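Local coordinates for AT-rich interactive domain-containing protein 4 (PDB 6LQF) that binds DNA through its ARID domain and a histone H3 tail carrying the H3K4me3 mark through its ARID-PHD cassette, probably to regulate transcription, at residues 68-73 / 126-131; 77-82 / 110-115. One frame throughout, in Å; residues are numbered along the deposited sequence.

Contact 1: 68-73 / 126-131; sequences NLYREV and HDDVDG. With ZN (zinc ion), chain E.
Y70 of helix 66-74 in the ARID domain reaches the loop that follows helix 120-124 and runs on into the PHD finger, and its hydroxyl meets the carboxylate of D128 there. The tightly packed part of this contact is that one meeting. Y70 OH donates to D128 OD2 at 2.6 Å, a short bond that uses the anti lone pair of the carboxylate oxygen. The ring and carboxylate planes stand 88° apart, and OD2 lies at the ring edge close to the ring plane, 3.3 Å from Y70 CE2; the acid therefore borders the phenol rather than covering a face. With CG anti to the backbone N (chi1 -175°), the tyrosine extends from the helix far enough for its hydroxyl to bridge the gap between the two backbones. A water gives the hydroxyl a second partner: it donates to Y70 OH at 2.9 Å and accepts from D128 N at 3.0 Å, so one aspartate holds the phenol twice, the carboxylate directly and the backbone N through the water. The other carboxylate oxygen, OD1, forms a salt bridge with R18, which would probably favour the charged acid.

Beyond this the contact is loose. Only about 110 Å² is buried in all, and D127 is exposed and takes no part across the contact; its OD1 pairs with K13. H126 comes no closer than 4.0 Å, from its CB to Y70 OH. Its imidazole serves another site: ND1 is hydrogen-bonded to Y122 O, which helps fix the ring's rotation, while H14, C16 and D32 complete the coordination of a zinc ion that H126 NE2 binds at 2.0 Å.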
# COMPACT_ATOMS: atom_id res chain seq x y z
N ASN A 68 6.76 -4.29 0.04
CA ASN A 68 5.51 -4.27 0.81
C ASN A 68 5.00 -2.85 0.95
O ASN A 68 3.78 -2.66 0.97
CB ASN A 68 5.70 -4.94 2.15
CG ASN A 68 5.75 -6.45 1.99
OD1 ASN A 68 4.77 -7.03 1.46
ND2 ASN A 68 6.85 -7.09 2.35
N LEU A 69 5.89 -1.84 0.99
CA LEU A 69 5.44 -0.45 1.03
C LEU A 69 4.59 -0.18 -0.23
O LEU A 69 3.46 0.40 -0.17
CB LEU A 69 6.68 0.49 1.08
CG LEU A 69 6.41 1.99 0.83
CD1 LEU A 69 5.42 2.46 1.89
CD2 LEU A 69 7.74 2.80 0.96
N TYR A 70 5.11 -0.59 -1.39
CA TYR A 70 4.41 -0.37 -2.66
C TYR A 70 3.08 -1.10 -2.69
O TYR A 70 2.06 -0.49 -3.01
CB TYR A 70 5.27 -0.84 -3.82
CG TYR A 70 4.65 -0.53 -5.17
CD1 TYR A 70 4.65 0.79 -5.67
CD2 TYR A 70 4.15 -1.56 -5.98
CE1 TYR A 70 4.14 1.05 -6.92
CE2 TYR A 70 3.62 -1.29 -7.25
CZ TYR A 70 3.67 0.01 -7.72
OH TYR A 70 3.16 0.29 -8.98
N ARG A 71 3.08 -2.40 -2.32
CA ARG A 71 1.82 -3.20 -2.40
C ARG A 71 0.74 -2.60 -1.51
O ARG A 71 -0.44 -2.51 -1.93
CB ARG A 71 2.08 -4.64 -2.03
CG ARG A 71 2.93 -5.32 -3.11
CD ARG A 71 2.96 -6.80 -3.05
NE ARG A 71 3.47 -7.27 -1.79
CZ ARG A 71 3.52 -8.56 -1.46
NH1 ARG A 71 3.04 -9.48 -2.32
NH2 ARG A 71 4.02 -8.95 -0.30
N GLU A 72 1.12 -2.15 -0.31
CA GLU A 72 0.10 -1.66 0.60
C GLU A 72 -0.48 -0.33 0.12
O GLU A 72 -1.69 -0.04 0.30
CB GLU A 72 0.65 -1.49 2.00
CG GLU A 72 0.99 -2.83 2.68
CD GLU A 72 -0.15 -3.87 2.63
OE1 GLU A 72 -1.33 -3.49 2.81
OE2 GLU A 72 0.10 -5.10 2.42
N VAL A 73 0.31 0.49 -0.53
CA VAL A 73 -0.18 1.79 -0.99
C VAL A 73 -0.98 1.66 -2.27
O VAL A 73 -2.10 2.26 -2.35
CB VAL A 73 1.00 2.77 -1.21
CG1 VAL A 73 0.52 4.06 -1.96
CG2 VAL A 73 1.58 3.15 0.15
N HIS A 126 3.13 2.53 -14.02
CA HIS A 126 2.64 1.15 -14.04
C HIS A 126 1.14 1.12 -13.82
O HIS A 126 0.52 2.19 -13.71
CB HIS A 126 3.40 0.31 -13.01
CG HIS A 126 4.82 0.09 -13.39
ND1 HIS A 126 5.79 1.05 -13.20
CD2 HIS A 126 5.41 -0.94 -14.04
CE1 HIS A 126 6.93 0.61 -13.70
NE2 HIS A 126 6.73 -0.58 -14.23
N ASP A 127 0.55 -0.07 -13.85
CA ASP A 127 -0.91 -0.19 -13.77
C ASP A 127 -1.29 -1.07 -12.61
O ASP A 127 -2.08 -2.01 -12.75
CB ASP A 127 -1.47 -0.73 -15.07
CG ASP A 127 -1.21 0.20 -16.23
OD1 ASP A 127 -1.62 1.38 -16.15
OD2 ASP A 127 -0.55 -0.25 -17.20
N ASP A 128 -0.75 -0.74 -11.45
CA ASP A 128 -0.90 -1.56 -10.28
C ASP A 128 -1.91 -1.03 -9.27
O ASP A 128 -2.15 -1.70 -8.25
CB ASP A 128 0.44 -1.69 -9.59
CG ASP A 128 1.51 -2.24 -10.51
OD1 ASP A 128 1.21 -3.15 -11.31
OD2 ASP A 128 2.66 -1.80 -10.39
N VAL A 129 -2.44 0.16 -9.50
CA VAL A 129 -3.32 0.78 -8.47
C VAL A 129 -4.74 0.25 -8.51
O VAL A 129 -5.32 0.16 -9.60
CB VAL A 129 -3.33 2.32 -8.64
CG1 VAL A 129 -4.37 2.96 -7.72
CG2 VAL A 129 -1.92 2.84 -8.34
N ASP A 130 -5.28 -0.13 -7.34
CA ASP A 130 -6.66 -0.66 -7.20
C ASP A 130 -7.70 0.40 -7.43
O ASP A 130 -7.63 1.50 -6.84
CB ASP A 130 -6.82 -1.27 -5.82
CG ASP A 130 -8.11 -2.07 -5.71
OD1 ASP A 130 -9.21 -1.47 -5.71
OD2 ASP A 130 -8.02 -3.31 -5.60
N GLY A 131 -8.60 0.13 -8.38
CA GLY A 131 -9.67 1.07 -8.67
C GLY A 131 -11.02 0.37 -8.62
O GLY A 131 -11.94 0.76 -9.34
ZN ZN E . 8.13 -1.72 -15.17
O HOH W 1 1.04 1.50 -10.48

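Contact 2: 77-82 / 110-115; sequences GGFHVG and TLKRHY. With nucleotides of chain D.
F79 lays its ring beside that of Y115, and the nearest atoms, F79 CD1 and Y115 CD1, are 3.5 Å apart. The planes differ by only 8°, yet the centroids are 5.2 Å apart, which identifies a near-parallel pair slid so far that the rings barely overlap. The two side chains run past each other in opposite directions: F79 CB lies 3.7 Å from Y115 CE1, while the far part of the phenylalanine reaches back to the helix, its CE1 3.7 Å from K112 O. Both rings have CG anti to the backbone N (chi1 -172° for F79 and -165° for Y115), and this torsion swings each ring out alongside the other.

In the next shell, E123 OE1 ties the two sides together, since it accepts from F79 N and is also hydrogen-bonded to Y115 OH. K112 adds the aliphatic start of its side chain, with CB 4.1 Å from F79 CE1, before the chain bends at chi3. Its ammonium then donates to OP1 of DA6 of chain D, NZ to OP1 being 3.2 Å, and also bonds N83 OD1. The lysine thus links F79 to the DNA backbone, a contact in keeping with the ARID domain's role.

Glycines shape the approach to F79: G77, at positive phi, is the C' residue of a Schellman motif ending helix 66-74, and G78, also at positive phi, bonds V73 O through its N. From there the chain enters a 3-10 segment beginning at F79, whose ring lies against helix 107-118, with L120 of helix 120-124 touching both rings and L69, Y70, V73 and V74 of helix 66-74 packing on Y115.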
# COMPACT_ATOMS: atom_id res chain seq x y z
N GLY A 77 -5.32 2.55 -3.53
CA GLY A 77 -5.62 3.61 -4.46
C GLY A 77 -4.46 4.50 -4.80
O GLY A 77 -4.65 5.45 -5.56
N GLY A 78 -3.26 4.21 -4.28
CA GLY A 78 -2.08 4.98 -4.68
C GLY A 78 -1.76 6.14 -3.75
O GLY A 78 -2.53 6.44 -2.82
N PHE A 79 -0.62 6.79 -4.00
CA PHE A 79 -0.09 7.80 -3.10
C PHE A 79 -0.99 9.00 -2.88
O PHE A 79 -0.99 9.57 -1.80
CB PHE A 79 1.28 8.27 -3.65
CG PHE A 79 2.03 9.17 -2.70
CD1 PHE A 79 2.61 8.63 -1.53
CD2 PHE A 79 2.15 10.53 -2.96
CE1 PHE A 79 3.32 9.47 -0.67
CE2 PHE A 79 2.84 11.37 -2.07
CZ PHE A 79 3.45 10.81 -0.93
N HIS A 80 -1.76 9.30 -3.91
CA HIS A 80 -2.68 10.45 -3.88
C HIS A 80 -3.75 10.33 -2.78
O HIS A 80 -4.35 11.34 -2.40
CB HIS A 80 -3.36 10.61 -5.25
CG HIS A 80 -4.31 11.77 -5.33
ND1 HIS A 80 -3.90 13.09 -5.22
CD2 HIS A 80 -5.65 11.81 -5.52
CE1 HIS A 80 -4.95 13.89 -5.34
NE2 HIS A 80 -6.02 13.14 -5.52
N VAL A 81 -4.01 9.12 -2.31
CA VAL A 81 -4.95 8.98 -1.21
C VAL A 81 -4.37 9.64 0.05
O VAL A 81 -5.12 10.00 0.96
CB VAL A 81 -5.29 7.50 -1.02
CG1 VAL A 81 -6.18 7.21 0.20
CG2 VAL A 81 -5.98 6.96 -2.31
N GLY A 82 -3.05 9.79 0.13
CA GLY A 82 -2.50 10.63 1.16
C GLY A 82 -2.72 10.14 2.56
O GLY A 82 -2.49 8.94 2.83
N THR A 110 7.97 9.54 7.39
CA THR A 110 9.14 8.91 6.80
C THR A 110 8.75 8.03 5.60
O THR A 110 9.39 8.08 4.53
CB THR A 110 9.88 8.11 7.86
OG1 THR A 110 10.36 9.02 8.86
CG2 THR A 110 11.07 7.43 7.23
N LEU A 111 7.69 7.22 5.77
CA LEU A 111 7.28 6.35 4.68
C LEU A 111 6.79 7.14 3.46
O LEU A 111 7.04 6.75 2.32
CB LEU A 111 6.19 5.38 5.14
CG LEU A 111 6.67 4.29 6.06
CD1 LEU A 111 5.49 3.46 6.50
CD2 LEU A 111 7.67 3.37 5.35
N LYS A 112 6.06 8.24 3.70
CA LYS A 112 5.62 9.06 2.59
C LYS A 112 6.82 9.66 1.84
O LYS A 112 6.81 9.66 0.61
CB LYS A 112 4.68 10.18 3.10
CG LYS A 112 3.34 9.57 3.52
CD LYS A 112 2.51 10.58 4.34
CE LYS A 112 1.88 11.51 3.41
NZ LYS A 112 1.05 12.56 4.17
N ARG A 113 7.88 10.08 2.57
CA ARG A 113 9.07 10.63 1.92
C ARG A 113 9.79 9.53 1.12
O ARG A 113 10.23 9.75 -0.01
CB ARG A 113 9.98 11.24 2.98
CG ARG A 113 9.51 12.54 3.57
CD ARG A 113 10.60 13.29 4.36
NE ARG A 113 11.20 12.48 5.42
CZ ARG A 113 12.29 11.74 5.27
NH1 ARG A 113 12.89 11.69 4.09
NH2 ARG A 113 12.78 11.04 6.27
N HIS A 114 9.87 8.32 1.67
CA HIS A 114 10.55 7.25 0.93
C HIS A 114 9.72 6.87 -0.29
O HIS A 114 10.30 6.50 -1.33
CB HIS A 114 10.73 6.00 1.78
CG HIS A 114 11.78 6.11 2.85
ND1 HIS A 114 13.04 6.62 2.61
CD2 HIS A 114 11.78 5.69 4.15
CE1 HIS A 114 13.76 6.53 3.72
NE2 HIS A 114 13.03 5.96 4.66
N TYR A 115 8.37 6.93 -0.17
CA TYR A 115 7.57 6.56 -1.31
C TYR A 115 7.79 7.59 -2.42
O TYR A 115 7.98 7.23 -3.59
CB TYR A 115 6.08 6.51 -0.93
CG TYR A 115 5.23 5.80 -1.96
CD1 TYR A 115 4.77 6.46 -3.12
CD2 TYR A 115 4.85 4.49 -1.77
CE1 TYR A 115 3.97 5.81 -4.06
CE2 TYR A 115 4.07 3.86 -2.69
CZ TYR A 115 3.63 4.51 -3.82
OH TYR A 115 2.85 3.83 -4.73
P DA D 6 2.35 14.16 7.26
OP1 DA D 6 1.98 14.90 6.12
OP2 DA D 6 3.39 13.20 7.14
O5' DA D 6 2.74 15.11 8.45
C5' DA D 6 1.93 16.21 8.83
C4' DA D 6 2.74 17.25 9.58
O4' DA D 6 3.05 16.80 10.91
C3' DA D 6 4.08 17.62 8.94
O3' DA D 6 4.24 19.02 9.15
C2' DA D 6 5.05 16.76 9.71
C1' DA D 6 4.45 16.68 11.10
N9 DA D 6 4.69 15.44 11.82
C8 DA D 6 4.53 14.17 11.33
N7 DA D 6 4.71 13.23 12.22
C5 DA D 6 5.06 13.92 13.36
C6 DA D 6 5.39 13.50 14.65
N6 DA D 6 5.45 12.22 15.02
N1 DA D 6 5.67 14.44 15.57
C2 DA D 6 5.61 15.72 15.21
N3 DA D 6 5.31 16.24 14.03
C4 DA D 6 5.04 15.28 13.14

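From the N terminus, helix 66-74 supplies the first side of contact 1, and the chain then ends this helix and turns into 77-82, the first side of contact 2. Contact 2 closes its loop at 110-115 on helix 107-118; contact 1 closes later, at 126-131, so the smaller loop is nested within the larger. Their centres are 11 Å apart and they touch: V73 O lies 3.0 Å from G78 N, and V73 CB packs 3.6 Å from Y115 CE2. V129 also meets G77. Together they tie helix 66-74 and the turn after it to helix 107-118 and to the loop after helix 120-124 that runs into the PHD finger.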